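Local coordinates for protein citrate synthase (Metallosphaera sedula, PDB 6ABX) that probably catalyses the condensation of acetyl-CoA with oxaloacetate, with uptake of water, to give citrate and CoA, a step of the tricarboxylic acid cycle, at residues E235-V238 with M239-S243; A263-L266 with K267-A270. One frame throughout, in Å; residues are numbered along the deposited sequence.

Contact 1: residues E235-V238 with M239-S243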
ATOM      1  N   GLU A 235     -22.972  24.630  23.649  1.00 16.90           N
ATOM      2  CA  GLU A 235     -22.005  25.587  24.205  1.00 17.80           C
ATOM      3  C   GLU A 235     -21.248  24.922  25.369  1.00 15.60           C
ATOM      4  O   GLU A 235     -20.006  25.101  25.519  1.00 16.31           O
ATOM      5  CB  GLU A 235     -22.714  26.890  24.566  1.00 22.33           C
ATOM      6  CG  GLU A 235     -23.408  27.519  23.361  1.00 29.90           C
ATOM      7  CD  GLU A 235     -24.657  26.850  22.737  1.00 36.33           C
ATOM      8  OE1 GLU A 235     -24.934  27.165  21.541  1.00 52.43           O
ATOM      9  OE2 GLU A 235     -25.391  26.016  23.398  1.00 32.58           O
ATOM     10  N   LYS A 236     -21.980  24.179  26.195  1.00 15.85           N
ATOM     11  CA  LYS A 236     -21.397  23.482  27.345  1.00 18.12           C
ATOM     12  C   LYS A 236     -20.424  22.385  26.913  1.00 16.73           C
ATOM     13  O   LYS A 236     -19.335  22.256  27.453  1.00 17.18           O
ATOM     14  CB  LYS A 236     -22.487  22.948  28.270  1.00 22.59           C
ATOM     15  CG  LYS A 236     -23.189  24.084  29.006  1.00 30.73           C
ATOM     16  CD  LYS A 236     -23.913  23.704  30.287  1.00 36.30           C
ATOM     17  CE  LYS A 236     -23.907  24.828  31.323  1.00 40.00           C
ATOM     18  NZ  LYS A 236     -22.775  24.676  32.283  1.00 40.52           N
ATOM     19  N   TYR A 237     -20.805  21.589  25.913  1.00 15.39           N
ATOM     20  CA  TYR A 237     -19.942  20.491  25.460  1.00 16.20           C
ATOM     21  C   TYR A 237     -18.637  21.049  24.867  1.00 14.40           C
ATOM     22  O   TYR A 237     -17.546  20.492  25.099  1.00 15.14           O
ATOM     23  CB  TYR A 237     -20.698  19.633  24.451  1.00 15.75           C
ATOM     24  CG  TYR A 237     -19.914  18.467  23.892  1.00 16.21           C
ATOM     25  CD1 TYR A 237     -19.071  18.681  22.826  1.00 18.00           C
ATOM     26  CD2 TYR A 237     -20.045  17.179  24.396  1.00 18.12           C
ATOM     27  CE1 TYR A 237     -18.385  17.633  22.228  1.00 19.49           C
ATOM     28  CE2 TYR A 237     -19.367  16.118  23.817  1.00 19.43           C
ATOM     29  CZ  TYR A 237     -18.501  16.360  22.758  1.00 19.94           C
ATOM     30  OH  TYR A 237     -17.812  15.348  22.148  1.00 24.13           O
ATOM     31  N   VAL A 238     -18.775  22.114  24.063  1.00 14.65           N
ATOM     32  CA  VAL A 238     -17.658  22.703  23.386  1.00 16.33           C
ATOM     33  C   VAL A 238     -16.743  23.294  24.470  1.00 16.15           C
ATOM     34  O   VAL A 238     -15.501  23.216  24.385  1.00 15.75           O
ATOM     35  CB  VAL A 238     -18.116  23.725  22.331  1.00 18.04           C
ATOM     36  CG1 VAL A 238     -16.969  24.618  21.876  1.00 17.59           C
ATOM     37  CG2 VAL A 238     -18.759  23.033  21.147  1.00 17.33           C
ATOM     38  N   MET A 239     -17.357  23.854  25.531  1.00 16.76           N
ATOM     39  CA  MET A 239     -16.580  24.450  26.622  1.00 16.01           C
ATOM     40  C   MET A 239     -15.721  23.378  27.303  1.00 16.49           C
ATOM     41  O   MET A 239     -14.521  23.577  27.526  1.00 16.58           O
ATOM     42  CB  MET A 239     -17.494  25.092  27.670  1.00 16.11           C
ATOM     43  CG  MET A 239     -16.753  25.736  28.801  1.00 17.02           C
ATOM     44  SD  MET A 239     -17.944  26.395  29.990  1.00 17.07           S
ATOM     45  CE  MET A 239     -18.834  24.910  30.437  1.00 19.88           C
ATOM     46  N   ASN A 240     -16.319  22.215  27.568  1.00 16.99           N
ATOM     47  CA  ASN A 240     -15.587  21.097  28.191  1.00 19.18           C
ATOM     48  C   ASN A 240     -14.384  20.673  27.322  1.00 19.86           C
ATOM     49  O   ASN A 240     -13.269  20.370  27.836  1.00 19.72           O
ATOM     50  CB  ASN A 240     -16.577  20.005  28.574  1.00 20.70           C
ATOM     51  CG  ASN A 240     -17.444  20.413  29.753  1.00 24.17           C
ATOM     52  OD1 ASN A 240     -17.072  21.296  30.536  1.00 23.67           O
ATOM     53  ND2 ASN A 240     -18.597  19.783  29.902  1.00 24.71           N
ATOM     54  N   LYS A 241     -14.574  20.635  25.996  1.00 20.08           N
ATOM     55  CA  LYS A 241     -13.500  20.310  25.068  1.00 20.73           C
ATOM     56  C   LYS A 241     -12.422  21.402  25.002  1.00 19.17           C
ATOM     57  O   LYS A 241     -11.255  21.126  25.240  1.00 21.94           O
ATOM     58  CB  LYS A 241     -14.065  20.021  23.674  1.00 21.53           C
ATOM     59  CG  LYS A 241     -14.911  18.764  23.612  1.00 21.78           C
ATOM     60  CD  LYS A 241     -14.165  17.444  23.813  1.00 24.66           C
ATOM     61  CE  LYS A 241     -15.111  16.266  23.784  1.00 25.49           C
ATOM     62  NZ  LYS A 241     -14.398  14.987  24.036  1.00 28.76           N
ATOM     63  N   LEU A 242     -12.778  22.627  24.600  1.00 19.12           N
ATOM     64  CA  LEU A 242     -11.774  23.648  24.388  1.00 19.21           C
ATOM     65  C   LEU A 242     -11.022  23.927  25.702  1.00 20.41           C
ATOM     66  O   LEU A 242      -9.801  24.135  25.673  1.00 21.01           O
ATOM     67  CB  LEU A 242     -12.389  24.919  23.810  1.00 20.17           C
ATOM     68  CG  LEU A 242     -12.979  24.783  22.401  1.00 23.39           C
ATOM     69  CD1 LEU A 242     -13.446  26.126  21.884  1.00 24.72           C
ATOM     70  CD2 LEU A 242     -11.982  24.167  21.416  1.00 26.78           C
ATOM     71  N   SER A 243     -11.726  23.877  26.843  1.00 19.28           N
ATOM     72  CA  SER A 243     -11.095  24.260  28.123  1.00 18.46           C
ATOM     73  C   SER A 243      -9.940  23.297  28.390  1.00 21.65           C
ATOM     74  O   SER A 243      -8.944  23.678  28.988  1.00 21.04           O
ATOM     75  CB  SER A 243     -12.089  24.208  29.268  1.00 17.21           C
ATOM     76  OG  SER A 243     -13.145  25.126  29.097  1.00 13.15           O
TER
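Residues 235-243 run as one helical stretch, in which the carbonyl oxygens of Glu235, Lys236, Tyr237 and Val238 accept in turn from the amides of Met239, Asn240, Lys241 and Leu242. The last of these bonds, Leu242 N to Val238 O, measures 2.8 Å. With CG of Tyr237 anti to its own amide nitrogen (chi1 179°), the ring runs out beside the Lys241 chain, which bends at chi2 and then stays extended. The two side chains meet obliquely: Lys241 CE comes within 3.3 Å of Tyr237 OH and 3.5 Å of Tyr237 CZ. Their polar ends are held elsewhere, the hydroxyl by a hydrogen bond with Glu227 and the ammonium by one to Gln246. Replacing Tyr237 with an alanine removes the ring, which is likely to leave the Lys241 chain freer to turn and Glu227 without its hydroxyl partner. On another side of the helix, Val238 and Leu242 lie side by side, CG1 of Val238 3.8 Å from CD1 of Leu242, and both pack on Leu248. Further along, Met239 O takes two donors from opposite faces of its carbonyl plane, Ser243 N at 2.9 Å and Ser243 OG at 2.6 Å, the hydroxyl turning back onto the preceding turn of the helix. This is the i to i+4 pattern of an amphipathic alpha-helix; its apolar side meets helix 277-297 and Leu248, a residue that binds acetyl-CoA.

Contact 2: residues A263-L266 with K267-A270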
ATOM      1  N   ALA A 263     -17.049  21.128   2.302  1.00 13.50           N
ATOM      2  CA  ALA A 263     -17.924  21.308   3.464  1.00 14.36           C
ATOM      3  C   ALA A 263     -19.090  22.260   3.160  1.00 14.26           C
ATOM      4  O   ALA A 263     -20.220  22.051   3.606  1.00 15.27           O
ATOM      5  CB  ALA A 263     -17.142  21.822   4.677  1.00 14.18           C
ATOM      6  N   LYS A 264     -18.791  23.349   2.462  1.00 14.54           N
ATOM      7  CA  LYS A 264     -19.819  24.328   2.084  1.00 16.58           C
ATOM      8  C   LYS A 264     -20.890  23.637   1.249  1.00 14.47           C
ATOM      9  O   LYS A 264     -22.102  23.851   1.432  1.00 14.24           O
ATOM     10  CB  LYS A 264     -19.162  25.438   1.291  1.00 20.62           C
ATOM     11  CG  LYS A 264     -20.086  26.564   0.866  1.00 25.79           C
ATOM     12  CD  LYS A 264     -19.283  27.833   0.558  1.00 33.59           C
ATOM     13  CE  LYS A 264     -19.086  28.707   1.788  1.00 47.01           C
ATOM     14  NZ  LYS A 264     -19.388  30.132   1.499  1.00 52.12           N
ATOM     15  N   ILE A 265     -20.443  22.799   0.307  1.00 14.11           N
ATOM     16  CA  ILE A 265     -21.379  22.164  -0.606  1.00 14.08           C
ATOM     17  C   ILE A 265     -22.218  21.139   0.151  1.00 13.73           C
ATOM     18  O   ILE A 265     -23.452  21.074   0.015  1.00 14.81           O
ATOM     19  CB  ILE A 265     -20.657  21.547  -1.820  1.00 13.05           C
ATOM     20  CG1 ILE A 265     -19.998  22.635  -2.668  1.00 13.63           C
ATOM     21  CG2 ILE A 265     -21.599  20.691  -2.608  1.00 13.68           C
ATOM     22  CD1 ILE A 265     -19.014  22.126  -3.664  1.00 13.04           C
ATOM     23  N   LEU A 266     -21.576  20.310   0.991  1.00 14.89           N
ATOM     24  CA  LEU A 266     -22.328  19.330   1.747  1.00 15.11           C
ATOM     25  C   LEU A 266     -23.368  19.997   2.642  1.00 14.96           C
ATOM     26  O   LEU A 266     -24.467  19.496   2.806  1.00 15.13           O
ATOM     27  CB  LEU A 266     -21.418  18.488   2.653  1.00 16.28           C
ATOM     28  CG  LEU A 266     -20.543  17.449   1.983  1.00 19.12           C
ATOM     29  CD1 LEU A 266     -19.485  16.959   2.939  1.00 20.15           C
ATOM     30  CD2 LEU A 266     -21.356  16.284   1.456  1.00 19.25           C
ATOM     31  N   LYS A 267     -23.008  21.116   3.274  1.00 15.86           N
ATOM     32  CA  LYS A 267     -23.944  21.803   4.142  1.00 17.44           C
ATOM     33  C   LYS A 267     -25.209  22.256   3.363  1.00 17.01           C
ATOM     34  O   LYS A 267     -26.337  22.180   3.867  1.00 20.23           O
ATOM     35  CB  LYS A 267     -23.255  23.006   4.780  1.00 18.14           C
ATOM     36  CG  LYS A 267     -24.111  23.688   5.850  1.00 23.11           C
ATOM     37  CD  LYS A 267     -23.494  24.883   6.464  1.00 23.46           C
ATOM     38  CE  LYS A 267     -24.483  25.535   7.415  1.00 26.91           C
ATOM     39  NZ  LYS A 267     -23.833  26.621   8.158  1.00 31.73           N
ATOM     40  N   GLU A 268     -25.004  22.718   2.138  1.00 16.32           N
ATOM     41  CA  GLU A 268     -26.119  23.157   1.285  1.00 17.53           C
ATOM     42  C   GLU A 268     -26.988  21.962   0.902  1.00 19.29           C
ATOM     43  O   GLU A 268     -28.223  22.054   0.908  1.00 20.44           O
ATOM     44  CB  GLU A 268     -25.584  23.747  -0.020  1.00 18.43           C
ATOM     45  CG  GLU A 268     -24.902  25.076   0.163  1.00 21.21           C
ATOM     46  CD  GLU A 268     -24.123  25.587  -1.045  1.00 23.07           C
ATOM     47  OE1 GLU A 268     -23.746  26.753  -1.013  1.00 25.23           O
ATOM     48  OE2 GLU A 268     -23.847  24.812  -1.960  1.00 23.26           O
ATOM     49  N   TYR A 269     -26.332  20.873   0.453  1.00 21.65           N
ATOM     50  CA  TYR A 269     -27.091  19.714  -0.068  1.00 22.27           C
ATOM     51  C   TYR A 269     -27.784  18.967   1.080  1.00 24.88           C
ATOM     52  O   TYR A 269     -28.833  18.408   0.878  1.00 26.23           O
ATOM     53  CB  TYR A 269     -26.209  18.799  -0.906  1.00 21.88           C
ATOM     54  CG  TYR A 269     -26.283  19.126  -2.376  1.00 20.08           C
ATOM     55  CD1 TYR A 269     -27.377  18.745  -3.110  1.00 20.46           C
ATOM     56  CD2 TYR A 269     -25.315  19.882  -3.004  1.00 20.90           C
ATOM     57  CE1 TYR A 269     -27.467  19.019  -4.466  1.00 21.92           C
ATOM     58  CE2 TYR A 269     -25.383  20.172  -4.360  1.00 20.68           C
ATOM     59  CZ  TYR A 269     -26.453  19.708  -5.103  1.00 21.90           C
ATOM     60  OH  TYR A 269     -26.599  19.979  -6.427  1.00 24.78           O
ATOM     61  N   ALA A 270     -27.219  19.034   2.278  1.00 24.85           N
ATOM     62  CA  ALA A 270     -27.849  18.446   3.455  1.00 27.74           C
ATOM     63  C   ALA A 270     -29.256  19.026   3.635  1.00 26.57           C
ATOM     64  O   ALA A 270     -30.126  18.357   4.131  1.00 26.47           O
ATOM     65  CB  ALA A 270     -27.018  18.636   4.702  1.00 26.95           C
TER
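Ile265 and Tyr269 lie side by side and point the same way, with Ile265 CG2 3.8 Å from Tyr269 CD2. Ile265 O accepts from Tyr269 N at 2.9 Å and lies near the plane of the tyrosine ring at its edge, 3.7 Å from Tyr269 CD2. A chi1 of -94° in Tyr269, away from a staggered position, sets the CD2 edge beside that oxygen. On the exposed side, Glu268 and Lys264 approach without a salt bridge, OE1 of Glu268 6.1 Å from NZ of Lys264; the glutamate crosses the lysine chain obliquely, its OE1 4.1 Å from CG of Lys264. The helical bonds run on, including Ala270 N to Leu266 O at 2.8 Å. Further out, Lys267, extended from CG onward, carries its ammonium to a salt bridge with Glu290 of helix 277-297. Leu266 comes near the active site, its side chain about 5 Å from that of Arg262, which binds oxaloacetate. Ile265 and Tyr269 both rest on Val171 of helix 163-174, and Ile265 also reaches helix 34-40. Leu266 packs on Leu175 and Val306, while Ala270 touches Phe283, placing helix 261-270 between helices 34-40 and 163-174 and the long helix 277-297.

In the fold
Both contacts are local, each made within a single helix, so neither closes a long loop; along the chain they stand in series, contact 1 ending before contact 2 begins, with no nesting or crossing. The intervening residues include Arg247, Leu248 and Phe251, which bind acetyl-CoA, and His253 and Arg262, which bind oxaloacetate. Contact 1 lies at the surface, its centre about 29 Å from the centre of the chain, whereas contact 2 is partly buried, its centre about 16 Å from that point. Their nearest atoms are about 13 Å apart and do not touch. Helix 277-297, which follows both, is their common neighbour and joins helix 234-243 to helix 261-270.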